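Local coordinates for cellulose binding protein (Clavibacter michiganensis, PDB 4JJO) that forms the expansin module of a longer protein that is probably an endoglucanase, and probably binds cell-wall polysaccharide and loosens plant cell walls, at residues S24-P29 with A111-E116; T101-A106 with D173-A178; R143-L148 with T168-D173; L148-T151 with Y155-T158. One frame throughout, in Å; residues are numbered along the deposited sequence.

Contact 1 (S24-P29 with A111-E116)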
loop_
_atom_site.group_PDB
_atom_site.type_symbol
_atom_site.label_atom_id
_atom_site.label_comp_id
_atom_site.label_asym_id
_atom_site.label_seq_id
_atom_site.Cartn_x
_atom_site.Cartn_y
_atom_site.Cartn_z
ATOM N N SER A 24 1.347 2.666 -6.994
ATOM C CA SER A 24 2.649 2.324 -7.563
ATOM C C SER A 24 3.254 1.052 -6.965
ATOM O O SER A 24 4.430 1.024 -6.602
ATOM C CB SER A 24 3.628 3.486 -7.383
ATOM O OG SER A 24 3.075 4.690 -7.883
ATOM N N MET A 25 2.449 0.002 -6.871
ATOM C CA MET A 25 2.927 -1.274 -6.364
ATOM C C MET A 25 3.959 -1.867 -7.321
ATOM O O MET A 25 3.830 -1.733 -8.539
ATOM C CB MET A 25 1.760 -2.246 -6.188
ATOM C CG MET A 25 0.727 -1.806 -5.160
ATOM S SD MET A 25 1.446 -1.442 -3.546
ATOM C CE MET A 25 -0.036 -1.278 -2.549
ATOM N N PRO A 26 4.991 -2.528 -6.769
ATOM C CA PRO A 26 6.006 -3.154 -7.627
ATOM C C PRO A 26 5.390 -4.167 -8.590
ATOM O O PRO A 26 5.891 -4.360 -9.696
ATOM C CB PRO A 26 6.925 -3.866 -6.629
ATOM C CG PRO A 26 6.712 -3.179 -5.338
ATOM C CD PRO A 26 5.294 -2.701 -5.337
ATOM N N ALA A 27 4.308 -4.806 -8.161
ATOM C CA ALA A 27 3.651 -5.823 -8.967
ATOM C C ALA A 27 2.169 -5.904 -8.641
ATOM O O ALA A 27 1.752 -5.635 -7.517
ATOM C CB ALA A 27 4.298 -7.171 -8.727
ATOM N N VAL A 28 1.372 -6.274 -9.637
ATOM C CA VAL A 28 0.000 -6.680 -9.388
ATOM C C VAL A 28 0.085 -7.920 -8.511
ATOM O O VAL A 28 0.866 -8.823 -8.802
ATOM C CB VAL A 28 -0.732 -7.025 -10.696
ATOM C CG1 VAL A 28 -2.077 -7.661 -10.401
ATOM C CG2 VAL A 28 -0.905 -5.784 -11.560
ATOM N N PRO A 29 -0.701 -7.972 -7.424
ATOM C CA PRO A 29 -0.575 -9.143 -6.547
ATOM C C PRO A 29 -0.799 -10.449 -7.300
ATOM O O PRO A 29 -1.612 -10.496 -8.222
ATOM C CB PRO A 29 -1.664 -8.925 -5.489
ATOM C CG PRO A 29 -2.555 -7.859 -6.030
ATOM C CD PRO A 29 -1.717 -7.023 -6.944
ATOM N N ALA A 111 9.423 -4.290 3.769
ATOM C CA ALA A 111 10.444 -4.062 2.755
ATOM C C ALA A 111 10.439 -2.600 2.344
ATOM O O ALA A 111 9.447 -1.897 2.526
ATOM C CB ALA A 111 10.216 -4.957 1.547
ATOM N N ILE A 112 11.560 -2.152 1.795
ATOM C CA ILE A 112 11.694 -0.784 1.319
ATOM C C ILE A 112 12.172 -0.806 -0.121
ATOM O O ILE A 112 13.139 -1.499 -0.443
ATOM C CB ILE A 112 12.724 0.001 2.151
ATOM C CG1 ILE A 112 12.289 0.091 3.615
ATOM C CG2 ILE A 112 12.944 1.392 1.569
ATOM C CD1 ILE A 112 10.943 0.726 3.827
ATOM N N ARG A 113 11.494 -0.062 -0.988
ATOM C CA ARG A 113 11.980 0.137 -2.345
ATOM C C ARG A 113 12.314 1.602 -2.564
ATOM O O ARG A 113 11.449 2.473 -2.460
ATOM C CB ARG A 113 10.961 -0.325 -3.391
ATOM C CG ARG A 113 11.426 -0.055 -4.817
ATOM C CD ARG A 113 10.578 -0.747 -5.871
ATOM N NE ARG A 113 9.193 -0.282 -5.874
ATOM C CZ ARG A 113 8.393 -0.305 -6.936
ATOM N NH1 ARG A 113 8.829 -0.766 -8.101
ATOM N NH2 ARG A 113 7.149 0.140 -6.835
ATOM N N VAL A 114 13.580 1.869 -2.854
ATOM C CA VAL A 114 13.998 3.208 -3.223
ATOM C C VAL A 114 13.503 3.476 -4.637
ATOM O O VAL A 114 13.644 2.629 -5.517
ATOM C CB VAL A 114 15.527 3.360 -3.176
ATOM C CG1 VAL A 114 15.929 4.754 -3.611
ATOM C CG2 VAL A 114 16.046 3.067 -1.778
ATOM N N LYS A 115 12.913 4.647 -4.849
ATOM C CA LYS A 115 12.381 5.000 -6.154
ATOM C C LYS A 115 13.506 5.148 -7.164
ATOM O O LYS A 115 14.584 5.649 -6.836
ATOM C CB LYS A 115 11.607 6.315 -6.078
ATOM C CG LYS A 115 10.801 6.606 -7.333
ATOM C CD LYS A 115 10.100 7.948 -7.272
ATOM C CE LYS A 115 9.194 8.121 -8.482
ATOM N NZ LYS A 115 8.627 9.491 -8.609
ATOM N N GLU A 116 13.262 4.712 -8.394
ATOM C CA GLU A 116 14.202 4.908 -9.490
ATOM C C GLU A 116 14.564 6.387 -9.564
ATOM O O GLU A 116 13.682 7.237 -9.440
ATOM C CB GLU A 116 13.565 4.472 -10.814
ATOM C CG GLU A 116 13.398 2.965 -10.991
ATOM C CD GLU A 116 12.142 2.418 -10.329
ATOM O OE1 GLU A 116 11.420 3.189 -9.661
ATOM O OE2 GLU A 116 11.875 1.208 -10.485
#
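Pro26 lies over one face of the Arg113 guanidinium, and this packing makes up most of the contact. CG of Pro26 is 3.7 Å from CZ of Arg113, and it sits toward the rim of the flat group. CB of the proline is 3.9 Å from NH1 of Arg113, and CA lies over the same region. The proline and arginine side chains run past one another, pointing opposite ways.

The polar approach comes at the edge. The backbone O of Ser24 lies in the guanidinium plane, 2.9 Å from NH2 of Arg113. The angle at the hydrogen is too poor for a hydrogen bond. The carbonyl dipole probably still favours the cation. Pro26 N is also close to NH2, but it is a proline nitrogen and cannot donate.

CG of Arg113 is anti to the backbone N (chi1 177°), which sends the chain out from the strand, and a bend at chi3 (63°) turns the guanidinium to lie against the proline. Arg113 NH1 is hydrogen-bonded to the backbone O of Ile18. Gln126 bridges the two segments: its OE1 accepts from Arg113 NH2, and its NE2 donates to Ser24 O.

Residues 24-29 belong to the loop between strands 3-10 and 34-38 of the N-terminal double-psi barrel domain. Strand 111-114 is part of the C-terminal expansin domain, between strands 124-128 and 191-193. Pro26 touches both of these flanking strands, and the buried contact joins the two domains.

Contact 2 (T101-A106 with D173-A178)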
loop_
_atom_site.group_PDB
_atom_site.type_symbol
_atom_site.label_atom_id
_atom_site.label_comp_id
_atom_site.label_asym_id
_atom_site.label_seq_id
_atom_site.Cartn_x
_atom_site.Cartn_y
_atom_site.Cartn_z
ATOM N N THR A 101 -11.789 -2.553 6.860
ATOM C CA THR A 101 -10.340 -2.562 6.744
ATOM C C THR A 101 -9.780 -3.556 7.751
ATOM O O THR A 101 -10.161 -3.551 8.922
ATOM C CB THR A 101 -9.740 -1.173 7.003
ATOM O OG1 THR A 101 -10.119 -0.282 5.948
ATOM C CG2 THR A 101 -8.223 -1.249 7.068
ATOM N N VAL A 102 -8.878 -4.411 7.287
ATOM C CA VAL A 102 -8.289 -5.436 8.131
ATOM C C VAL A 102 -7.220 -4.840 9.033
ATOM O O VAL A 102 -6.338 -4.117 8.571
ATOM C CB VAL A 102 -7.641 -6.550 7.287
ATOM C CG1 VAL A 102 -6.989 -7.587 8.187
ATOM C CG2 VAL A 102 -8.668 -7.196 6.369
ATOM N N ARG A 103 -7.304 -5.141 10.324
ATOM C CA ARG A 103 -6.260 -4.738 11.257
ATOM C C ARG A 103 -5.192 -5.821 11.334
ATOM O O ARG A 103 -5.510 -7.005 11.457
ATOM C CB ARG A 103 -6.840 -4.477 12.646
ATOM C CG ARG A 103 -5.863 -3.791 13.587
ATOM C CD ARG A 103 -6.532 -3.317 14.866
ATOM N NE ARG A 103 -5.562 -2.719 15.780
ATOM C CZ ARG A 103 -5.877 -1.944 16.814
ATOM N NH1 ARG A 103 -7.144 -1.650 17.078
ATOM N NH2 ARG A 103 -4.916 -1.454 17.583
ATOM N N ASP A 104 -3.933 -5.400 11.256
ATOM C CA ASP A 104 -2.787 -6.305 11.334
ATOM C C ASP A 104 -2.980 -7.566 10.502
ATOM O O ASP A 104 -2.955 -8.673 11.041
ATOM C CB ASP A 104 -2.502 -6.689 12.789
ATOM C CG ASP A 104 -2.122 -5.501 13.637
ATOM O OD1 ASP A 104 -1.981 -4.399 13.068
ATOM O OD2 ASP A 104 -1.954 -5.663 14.864
ATOM N N PRO A 105 -3.171 -7.402 9.185
ATOM C CA PRO A 105 -3.298 -8.535 8.263
ATOM C C PRO A 105 -2.017 -9.354 8.184
ATOM O O PRO A 105 -0.921 -8.787 8.209
ATOM C CB PRO A 105 -3.558 -7.857 6.913
ATOM C CG PRO A 105 -2.946 -6.512 7.049
ATOM C CD PRO A 105 -3.217 -6.116 8.468
ATOM N N ALA A 106 -2.154 -10.671 8.092
ATOM C CA ALA A 106 -1.009 -11.537 7.868
ATOM C C ALA A 106 -0.337 -11.145 6.561
ATOM O O ALA A 106 -1.005 -10.783 5.590
ATOM C CB ALA A 106 -1.445 -12.986 7.815
ATOM N N ASP A 173 3.666 3.398 12.346
ATOM C CA ASP A 173 2.341 3.145 11.787
ATOM C C ASP A 173 1.261 3.923 12.534
ATOM O O ASP A 173 1.541 4.606 13.515
ATOM C CB ASP A 173 2.024 1.643 11.758
ATOM C CG ASP A 173 1.834 1.041 13.143
ATOM O OD1 ASP A 173 1.649 1.790 14.126
ATOM O OD2 ASP A 173 1.853 -0.206 13.240
ATOM N N GLN A 174 0.028 3.812 12.054
ATOM C CA GLN A 174 -1.090 4.583 12.592
ATOM C C GLN A 174 -1.369 4.292 14.067
ATOM O O GLN A 174 -2.078 5.050 14.732
ATOM C CB GLN A 174 -2.354 4.307 11.775
ATOM C CG GLN A 174 -2.771 2.844 11.745
ATOM C CD GLN A 174 -4.046 2.616 10.956
ATOM O OE1 GLN A 174 -4.046 1.922 9.938
ATOM N NE2 GLN A 174 -5.145 3.196 11.426
ATOM N N TYR A 175 -0.822 3.194 14.575
ATOM C CA TYR A 175 -1.045 2.808 15.963
ATOM C C TYR A 175 0.163 3.131 16.840
ATOM O O TYR A 175 0.237 2.703 17.990
ATOM C CB TYR A 175 -1.404 1.323 16.038
ATOM C CG TYR A 175 -2.674 1.002 15.285
ATOM C CD1 TYR A 175 -3.899 1.463 15.739
ATOM C CD2 TYR A 175 -2.650 0.254 14.117
ATOM C CE1 TYR A 175 -5.063 1.184 15.059
ATOM C CE2 TYR A 175 -3.813 -0.029 13.428
ATOM C CZ TYR A 175 -5.015 0.440 13.904
ATOM O OH TYR A 175 -6.176 0.163 13.223
ATOM N N GLY A 176 1.104 3.890 16.284
ATOM C CA GLY A 176 2.234 4.402 17.041
ATOM C C GLY A 176 3.398 3.435 17.139
ATOM O O GLY A 176 4.395 3.721 17.800
ATOM N N ARG A 177 3.278 2.291 16.475
ATOM C CA ARG A 177 4.330 1.286 16.497
ATOM C C ARG A 177 5.402 1.634 15.478
ATOM O O ARG A 177 5.094 2.027 14.357
ATOM C CB ARG A 177 3.742 -0.089 16.199
ATOM C CG ARG A 177 2.619 -0.481 17.148
ATOM C CD ARG A 177 2.014 -1.827 16.795
ATOM N NE ARG A 177 1.335 -1.792 15.505
ATOM C CZ ARG A 177 0.470 -2.709 15.085
ATOM N NH1 ARG A 177 0.164 -3.749 15.852
ATOM N NH2 ARG A 177 -0.097 -2.582 13.892
ATOM N N ALA A 178 6.662 1.494 15.876
ATOM C CA ALA A 178 7.776 1.882 15.020
ATOM C C ALA A 178 8.720 0.726 14.729
ATOM O O ALA A 178 8.969 -0.123 15.588
ATOM C CB ALA A 178 8.551 3.026 15.660
#
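Arg103 reaches over the ring of Tyr175 and lies flat on it. Its CB is 4.7 Å from Tyr175 OH. With CG anti to the backbone N (chi1 -168°) and the chain extended to NE, the side chain runs along the ring from the hydroxyl end. CG and CD pass near Tyr175 OH, CD at 3.9 Å. NE then lies 3.7 Å from Tyr175 CZ. CZ of Arg103 is 4.0 Å from the ring centroid, a cation-pi contact, and the planes are 5° apart. NH2 ends 3.6 Å from Tyr175 CD1, while NH1 lies farther out, nearest CE1. Gln174 CG packs on the opposite ring face.

Tyr175 sits in a type I beta turn from Asp173 to Gly176, between strands 167-173 and 178-184 of the C-terminal domain. Residues 101-106 run from the end of strand 95-101 into the loop before strand 111-114.

Beside the stack, Asp104 and Arg177 form an end-on salt bridge with nearly straight bonds: Arg177 NH2 to Asp104 OD1 at 2.7 Å and NH1 to Asp104 OD2 at 3.0 Å. Asp173 OD2 accepts from NE of Arg177 at 2.8 Å, and Asp173 OD1 makes an Asx turn with Tyr175 N.

Contact 3 (R143-L148 with T168-D173)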
loop_
_atom_site.group_PDB
_atom_site.type_symbol
_atom_site.label_atom_id
_atom_site.label_comp_id
_atom_site.label_asym_id
_atom_site.label_seq_id
_atom_site.Cartn_x
_atom_site.Cartn_y
_atom_site.Cartn_z
ATOM N N ARG A 143 22.289 12.011 14.397
ATOM C CA ARG A 143 21.439 11.395 15.405
ATOM C C ARG A 143 20.103 12.132 15.490
ATOM O O ARG A 143 19.398 12.059 16.497
ATOM C CB ARG A 143 22.143 11.331 16.765
ATOM C CG ARG A 143 22.659 12.655 17.301
ATOM C CD ARG A 143 23.199 12.471 18.712
ATOM N NE ARG A 143 23.300 13.733 19.445
ATOM C CZ ARG A 143 24.437 14.338 19.782
ATOM N NH1 ARG A 143 25.619 13.820 19.466
ATOM N NH2 ARG A 143 24.391 15.482 20.450
ATOM N N GLN A 144 19.770 12.844 14.415
ATOM C CA GLN A 144 18.442 13.415 14.235
ATOM C C GLN A 144 17.668 12.583 13.225
ATOM O O GLN A 144 18.159 11.561 12.743
ATOM C CB GLN A 144 18.536 14.857 13.737
ATOM C CG GLN A 144 18.417 15.897 14.832
ATOM C CD GLN A 144 19.497 15.765 15.878
ATOM O OE1 GLN A 144 20.648 16.139 15.647
ATOM N NE2 GLN A 144 19.134 15.230 17.040
ATOM N N TRP A 145 16.459 13.030 12.903
ATOM C CA TRP A 145 15.629 12.356 11.914
ATOM C C TRP A 145 15.029 13.354 10.934
ATOM O O TRP A 145 14.450 14.364 11.334
ATOM C CB TRP A 145 14.513 11.576 12.607
ATOM C CG TRP A 145 15.021 10.456 13.444
ATOM C CD1 TRP A 145 15.276 10.484 14.785
ATOM C CD2 TRP A 145 15.346 9.135 12.999
ATOM N NE1 TRP A 145 15.740 9.258 15.203
ATOM C CE2 TRP A 145 15.792 8.414 14.125
ATOM C CE3 TRP A 145 15.304 8.494 11.759
ATOM C CZ2 TRP A 145 16.192 7.084 14.045
ATOM C CZ3 TRP A 145 15.701 7.173 11.683
ATOM C CH2 TRP A 145 16.139 6.483 12.816
ATOM N N LEU A 146 15.181 13.065 9.646
ATOM C CA LEU A 146 14.591 13.887 8.599
ATOM C C LEU A 146 13.265 13.271 8.166
ATOM O O LEU A 146 13.233 12.132 7.702
ATOM C CB LEU A 146 15.537 13.987 7.403
ATOM C CG LEU A 146 15.061 14.884 6.258
ATOM C CD1 LEU A 146 15.147 16.350 6.652
ATOM C CD2 LEU A 146 15.860 14.617 4.992
ATOM N N PRO A 147 12.163 14.019 8.325
ATOM C CA PRO A 147 10.839 13.495 7.974
ATOM C C PRO A 147 10.564 13.542 6.477
ATOM O O PRO A 147 10.852 14.545 5.824
ATOM C CB PRO A 147 9.889 14.436 8.712
ATOM C CG PRO A 147 10.621 15.721 8.780
ATOM C CD PRO A 147 12.081 15.371 8.906
ATOM N N LEU A 148 10.006 12.461 5.943
ATOM C CA LEU A 148 9.671 12.403 4.527
ATOM C C LEU A 148 8.235 12.853 4.284
ATOM O O LEU A 148 7.402 12.850 5.193
ATOM C CB LEU A 148 9.879 10.990 3.974
ATOM C CG LEU A 148 11.271 10.379 4.170
ATOM C CD1 LEU A 148 11.397 9.076 3.391
ATOM C CD2 LEU A 148 12.348 11.360 3.755
ATOM N N THR A 168 19.346 4.589 7.397
ATOM C CA THR A 168 18.536 4.054 8.481
ATOM C C THR A 168 17.166 4.710 8.404
ATOM O O THR A 168 17.050 5.936 8.450
ATOM C CB THR A 168 19.165 4.309 9.861
ATOM O OG1 THR A 168 20.409 3.605 9.958
ATOM C CG2 THR A 168 18.237 3.823 10.964
ATOM N N VAL A 169 16.132 3.888 8.266
ATOM C CA VAL A 169 14.782 4.389 8.058
ATOM C C VAL A 169 13.870 3.994 9.207
ATOM O O VAL A 169 13.800 2.825 9.583
ATOM C CB VAL A 169 14.186 3.844 6.747
ATOM C CG1 VAL A 169 12.760 4.343 6.562
ATOM C CG2 VAL A 169 15.052 4.240 5.564
ATOM N N LYS A 170 13.171 4.978 9.760
ATOM C CA LYS A 170 12.201 4.722 10.812
ATOM C C LYS A 170 10.788 4.882 10.280
ATOM O O LYS A 170 10.417 5.941 9.774
ATOM C CB LYS A 170 12.411 5.661 11.995
ATOM C CG LYS A 170 11.409 5.435 13.111
ATOM C CD LYS A 170 11.993 5.782 14.463
ATOM C CE LYS A 170 12.434 7.231 14.526
ATOM N NZ LYS A 170 12.962 7.572 15.874
ATOM N N VAL A 171 10.004 3.818 10.406
ATOM C CA VAL A 171 8.622 3.820 9.958
ATOM C C VAL A 171 7.692 3.616 11.150
ATOM O O VAL A 171 7.797 2.625 11.877
ATOM C CB VAL A 171 8.375 2.719 8.915
ATOM C CG1 VAL A 171 6.972 2.830 8.346
ATOM C CG2 VAL A 171 9.409 2.807 7.802
ATOM N N THR A 172 6.787 4.569 11.343
ATOM C CA THR A 172 5.827 4.525 12.439
ATOM C C THR A 172 4.428 4.370 11.853
ATOM O O THR A 172 4.045 5.124 10.962
ATOM C CB THR A 172 5.879 5.819 13.270
ATOM O OG1 THR A 172 7.235 6.106 13.637
ATOM C CG2 THR A 172 5.028 5.696 14.529
ATOM N N ASP A 173 3.666 3.398 12.346
ATOM C CA ASP A 173 2.341 3.145 11.787
ATOM C C ASP A 173 1.261 3.923 12.534
ATOM O O ASP A 173 1.541 4.606 13.515
ATOM C CB ASP A 173 2.024 1.643 11.758
ATOM C CG ASP A 173 1.834 1.041 13.143
ATOM O OD1 ASP A 173 1.649 1.790 14.126
ATOM O OD2 ASP A 173 1.853 -0.206 13.240
#
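Lys170 lies across the face of the Trp145 indole, and two kinds of contact follow along its chain. The first is cation-pi. NZ of Lys170 is 3.6 Å from the centroid of the five-membered ring of Trp145, over the face. The second is CH-pi. CE of Lys170 is 3.7 Å from the centroid of the six-membered ring of Trp145. The end of the lysine thus spans both rings. A bend at chi3 (59°) brings CE and NZ over the indole, and the lysine chain runs roughly perpendicular to the tryptophan side chain. NZ also comes to 3.3 Å from NE1 of Trp145, but both are donors and no hydrogen bond forms. The ammonium instead meets the pi cloud.

The segments are not neighbours in the sheet. Strand 134-141 runs between strands 144-150 and 167-173 in the antiparallel sheet of the C-terminal expansin domain. The axes of the two short segments approach to 8.8 Å at 66°, with the twist of two strand steps between them. The Trp145 and Lys170 side chains reach over the middle strand, where both touch Glu138.

Apolar packing completes the contact. CB of Lys170 is 3.6 Å from CZ3 of Trp145, so the root of the lysine also rests on the benzene part. CG2 of Thr168 meets CH2 of Trp145 at 3.9 Å. The threonine carbon is placed there by its first torsion, which sets CG2 anti to the backbone N. Thr168 and Lys170 also touch Val180 of strand 178-184, on the far side of their own strand.

Contact 4 (L148-T151 with Y155-T158)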
loop_
_atom_site.group_PDB
_atom_site.type_symbol
_atom_site.label_atom_id
_atom_site.label_comp_id
_atom_site.label_asym_id
_atom_site.label_seq_id
_atom_site.Cartn_x
_atom_site.Cartn_y
_atom_site.Cartn_z
ATOM N N LEU A 148 10.006 12.461 5.943
ATOM C CA LEU A 148 9.671 12.403 4.527
ATOM C C LEU A 148 8.235 12.853 4.284
ATOM O O LEU A 148 7.402 12.850 5.193
ATOM C CB LEU A 148 9.879 10.990 3.974
ATOM C CG LEU A 148 11.271 10.379 4.170
ATOM C CD1 LEU A 148 11.397 9.076 3.391
ATOM C CD2 LEU A 148 12.348 11.360 3.755
ATOM N N THR A 149 7.963 13.241 3.044
ATOM C CA THR A 149 6.656 13.734 2.643
ATOM C C THR A 149 5.890 12.639 1.912
ATOM O O THR A 149 6.405 12.039 0.973
ATOM C CB THR A 149 6.812 14.955 1.718
ATOM O OG1 THR A 149 7.445 16.016 2.441
ATOM C CG2 THR A 149 5.465 15.431 1.204
ATOM N N ARG A 150 4.661 12.376 2.349
ATOM C CA ARG A 150 3.831 11.360 1.713
ATOM C C ARG A 150 3.316 11.861 0.373
ATOM O O ARG A 150 2.598 12.857 0.316
ATOM C CB ARG A 150 2.644 10.995 2.606
ATOM C CG ARG A 150 1.831 9.814 2.083
ATOM C CD ARG A 150 0.390 9.827 2.579
ATOM N NE ARG A 150 0.272 9.865 4.036
ATOM C CZ ARG A 150 0.333 8.799 4.831
ATOM N NH1 ARG A 150 0.529 7.587 4.328
ATOM N NH2 ARG A 150 0.200 8.949 6.143
ATOM N N THR A 151 3.678 11.169 -0.703
ATOM C CA THR A 151 3.141 11.495 -2.021
ATOM C C THR A 151 1.781 10.831 -2.189
ATOM O O THR A 151 1.415 9.935 -1.426
ATOM C CB THR A 151 4.054 11.010 -3.169
ATOM O OG1 THR A 151 3.977 9.584 -3.281
ATOM C CG2 THR A 151 5.500 11.436 -2.944
ATOM N N TYR A 155 4.671 6.701 -2.497
ATOM C CA TYR A 155 6.037 6.863 -2.017
ATOM C C TYR A 155 6.125 7.937 -0.940
ATOM O O TYR A 155 5.167 8.669 -0.683
ATOM C CB TYR A 155 6.974 7.238 -3.167
ATOM C CG TYR A 155 7.490 6.066 -3.967
ATOM C CD1 TYR A 155 8.762 5.559 -3.739
ATOM C CD2 TYR A 155 6.712 5.471 -4.954
ATOM C CE1 TYR A 155 9.246 4.493 -4.469
ATOM C CE2 TYR A 155 7.188 4.404 -5.689
ATOM C CZ TYR A 155 8.455 3.918 -5.441
ATOM O OH TYR A 155 8.926 2.855 -6.175
ATOM N N TRP A 156 7.297 8.013 -0.321
ATOM C CA TRP A 156 7.625 9.060 0.631
ATOM C C TRP A 156 8.889 9.736 0.127
ATOM O O TRP A 156 9.871 9.059 -0.163
ATOM C CB TRP A 156 7.873 8.461 2.014
ATOM C CG TRP A 156 6.665 7.847 2.630
ATOM C CD1 TRP A 156 6.146 6.613 2.366
ATOM C CD2 TRP A 156 5.820 8.434 3.628
ATOM N NE1 TRP A 156 5.027 6.398 3.136
ATOM C CE2 TRP A 156 4.807 7.499 3.918
ATOM C CE3 TRP A 156 5.823 9.658 4.301
ATOM C CZ2 TRP A 156 3.809 7.751 4.858
ATOM C CZ3 TRP A 156 4.831 9.907 5.230
ATOM C CH2 TRP A 156 3.837 8.958 5.500
ATOM N N VAL A 157 8.872 11.060 0.014
ATOM C CA VAL A 157 9.997 11.763 -0.598
ATOM C C VAL A 157 10.697 12.731 0.349
ATOM O O VAL A 157 10.131 13.190 1.339
ATOM C CB VAL A 157 9.579 12.519 -1.880
ATOM C CG1 VAL A 157 9.069 11.539 -2.925
ATOM C CG2 VAL A 157 8.535 13.577 -1.570
ATOM N N THR A 158 11.945 13.033 0.016
ATOM C CA THR A 158 12.787 13.889 0.836
ATOM C C THR A 158 12.514 15.364 0.557
ATOM O O THR A 158 12.438 15.776 -0.599
ATOM C CB THR A 158 14.271 13.597 0.558
ATOM O OG1 THR A 158 14.522 13.705 -0.847
ATOM C CG2 THR A 158 14.636 12.191 1.025
HETATM O O HOH W 1 2.390 7.676 -0.480
#
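Residues 148-151 and 155-158 form the two arms of an antiparallel beta hairpin, their end-to-end directions 137° apart. Thr149 and Val157 are a hydrogen-bonded pair: Thr149 N gives to Val157 O and Val157 N gives to Thr149 O, both at 2.8 Å. Arg150 and Trp156 are the next, non-hydrogen-bonded pair. Toward the turn, Thr151 N gives to Tyr155 O at 2.9 Å.

On one face of the hairpin, Arg150 lies alongside Trp156, pointing the same way. Its CB is 3.7 Å from the centroid of the six-membered ring of Trp156, a CH-pi contact. A bend at chi3 (-56°) then carries the guanidinium back over the outer ring atoms, with NH1 of Arg150 3.3 Å from CZ2 of Trp156. The planes are 55° apart, so the group is tilted and not stacked. Arg150 also touches Ala46 of the barrel domain. CB of Leu148 packs on CB of Trp156 at 3.8 Å, and the indole edge meets Leu148 O in plane. On the other face, CG2 of Thr151 touches CG1 of Val157.

Thr151 OG1 adds a second bond to Tyr155 O at 3.0 Å, coming from above the carbonyl plane. It is also hydrogen-bonded to Tyr153 N in the turn. Water 1 gives to Tyr155 O and to Thr151 O.

Three donors thus meet at Tyr155 O, next to the turn of the hairpin. The indole takes the alkyl part of Arg150 and one face of its guanidinium, while NH2 is hydrogen-bonded to Ile134 O, so the charge is probably not buried without a partner.

Overall arrangement
From the N terminus, the chain builds the barrel domain first. Contact 1 starts in its 24-29 loop and closes at strand 111-114 of the C-terminal domain. Contact 2 opens at 101-106, before contact 1 closes, so the two loops cross. It closes only at the turn 173-178. The two contacts tie the domains together, their centres about 19 Å apart, on opposite sides of the chain's centre. Contacts 3 and 4 lie inside the loop of contact 2. They share Leu148, contact 4 closing first as a hairpin. Contact 3 then spans the same sheet and shares Asp173 with contact 2. Tyr155 of contact 4 packs on contact 1.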